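Local coordinates for protein aminotransferase class-III (PDB 5GHG) that probably transfers amino groups between amines and keto compounds as an omega-transaminase, with its cofactor bound here in the aminated, pyridoxamine phosphate form, at residues V42-V45 against R49-E52. The protein carries 1 engineered substitution. Residues are numbered along the deposited sequence; the frame is centred on the assembly and turned at random.
Sequences VEDV and RYIE
Val42 and Tyr50 form the hydrogen-bonded pair of an antiparallel beta hairpin: Val42 N reaches Tyr50 O at 3.0 Å, and Tyr50 N reaches Val42 O at 2.9 Å. Arg49 CA adds a CA-H...O contact to the same oxygen.

Among the polar side chains, Tyr50 OH appears to donate to Asp44 OD2 at 2.8 Å, though the position of the hydroxyl is less certain; the long ring carries it there, edge toward Asp44 CG. Asp44 suits the hairpin end because its OD1 also accepts from Ser46 OG and Lys48 N in the turn. On the face opposite Val42 and Tyr50, Glu43 and Arg49 are a non-hydrogen-bonded pair whose long charged chains can meet near solvent. With Glu43 CG anti to the backbone N (chi1 170°), OE1 comes to the guanidinium edge, a long salt bridge of 3.7 Å to Arg49 NH2; Arg49 NH1 pairs with Asp38.

Val42, beta-branched and apolar, suits a buried strand: CG2 packs loosely on Tyr50 CB (4.4 Å), and both methyls face Glu52 CG, each at 3.9 Å. Glu52 OE2 is hydrogen-bonded to Tyr83 OH of the second subunit.

A phenylalanine replacing Tyr50 would probably leave Asp44 OD2 without this donor. The chemistry thus implies a hairpin fixed by backbone bonds, its turn tied by a buried aspartate and its far end joined to the dimer interface.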
loop_
_atom_site.group_PDB
_atom_site.type_symbol
_atom_site.label_atom_id
_atom_site.label_comp_id
_atom_site.label_asym_id
_atom_site.label_seq_id
_atom_site.Cartn_x
_atom_site.Cartn_y
_atom_site.Cartn_z
ATOM N N VAL B 42 10.990 -18.467 -14.658
ATOM C CA VAL B 42 9.564 -18.600 -14.490
ATOM C C VAL B 42 9.024 -19.323 -15.714
ATOM O O VAL B 42 9.649 -19.355 -16.777
ATOM C CB VAL B 42 8.831 -17.249 -14.306
ATOM C CG1 VAL B 42 9.252 -16.576 -13.005
ATOM C CG2 VAL B 42 9.074 -16.333 -15.471
ATOM N N GLU B 43 7.844 -19.898 -15.551
ATOM C CA GLU B 43 7.194 -20.682 -16.592
ATOM C C GLU B 43 5.756 -20.179 -16.730
ATOM O O GLU B 43 5.058 -20.036 -15.728
ATOM C CB GLU B 43 7.262 -22.153 -16.227
ATOM C CG GLU B 43 6.443 -23.090 -17.050
ATOM C CD GLU B 43 6.538 -24.525 -16.514
ATOM O OE1 GLU B 43 7.669 -24.955 -16.169
ATOM O OE2 GLU B 43 5.483 -25.182 -16.406
ATOM N N ASP B 44 5.335 -19.883 -17.954
ATOM C CA ASP B 44 3.968 -19.439 -18.155
ATOM C C ASP B 44 3.027 -20.638 -18.229
ATOM O O ASP B 44 3.459 -21.799 -18.234
ATOM C CB ASP B 44 3.858 -18.559 -19.403
ATOM C CG ASP B 44 4.166 -19.300 -20.706
ATOM O OD1 ASP B 44 3.991 -20.538 -20.778
ATOM O OD2 ASP B 44 4.577 -18.627 -21.680
ATOM N N VAL B 45 1.719 -20.355 -18.273
ATOM C CA VAL B 45 0.737 -21.441 -18.209
ATOM C C VAL B 45 0.788 -22.331 -19.449
ATOM O O VAL B 45 0.232 -23.433 -19.437
ATOM C CB VAL B 45 -0.692 -20.913 -18.030
ATOM C CG1 VAL B 45 -0.847 -20.188 -16.708
ATOM C CG2 VAL B 45 -1.082 -20.029 -19.215
ATOM N N ARG B 49 9.410 -21.528 -20.657
ATOM C CA ARG B 49 10.280 -21.059 -19.581
ATOM C C ARG B 49 11.105 -19.853 -20.015
ATOM O O ARG B 49 11.498 -19.728 -21.174
ATOM C CB ARG B 49 11.197 -22.178 -19.095
ATOM C CG ARG B 49 10.424 -23.263 -18.346
ATOM C CD ARG B 49 11.257 -24.524 -18.149
ATOM N NE ARG B 49 12.427 -24.287 -17.309
ATOM C CZ ARG B 49 12.403 -24.243 -15.983
ATOM N NH1 ARG B 49 13.527 -24.050 -15.304
ATOM N NH2 ARG B 49 11.263 -24.379 -15.335
ATOM N N TYR B 50 11.361 -18.955 -19.064
ATOM C CA TYR B 50 12.096 -17.720 -19.315
ATOM C C TYR B 50 13.073 -17.452 -18.189
ATOM O O TYR B 50 12.769 -17.721 -17.020
ATOM C CB TYR B 50 11.166 -16.505 -19.383
ATOM C CG TYR B 50 9.958 -16.661 -20.264
ATOM C CD1 TYR B 50 8.820 -17.324 -19.805
ATOM C CD2 TYR B 50 9.951 -16.140 -21.551
ATOM C CE1 TYR B 50 7.700 -17.460 -20.611
ATOM C CE2 TYR B 50 8.837 -16.274 -22.367
ATOM C CZ TYR B 50 7.716 -16.928 -21.886
ATOM O OH TYR B 50 6.617 -17.058 -22.681
ATOM N N ILE B 51 14.224 -16.887 -18.534
ATOM C CA ILE B 51 15.057 -16.229 -17.540
ATOM C C ILE B 51 14.339 -14.944 -17.112
ATOM O O ILE B 51 14.010 -14.102 -17.950
ATOM C CB ILE B 51 16.446 -15.908 -18.093
ATOM C CG1 ILE B 51 17.229 -17.189 -18.368
ATOM C CG2 ILE B 51 17.195 -14.951 -17.132
ATOM C CD1 ILE B 51 18.587 -16.953 -19.038
ATOM N N GLU B 52 14.078 -14.814 -15.810
ATOM C CA GLU B 52 13.496 -13.581 -15.279
ATOM C C GLU B 52 14.647 -12.613 -15.016
ATOM O O GLU B 52 15.156 -12.462 -13.895
ATOM C CB GLU B 52 12.648 -13.854 -14.041
ATOM C CG GLU B 52 11.183 -13.330 -14.160
ATOM C CD GLU B 52 11.104 -11.813 -14.346
ATOM O OE1 GLU B 52 12.129 -11.130 -14.115
ATOM O OE2 GLU B 52 10.030 -11.287 -14.741
#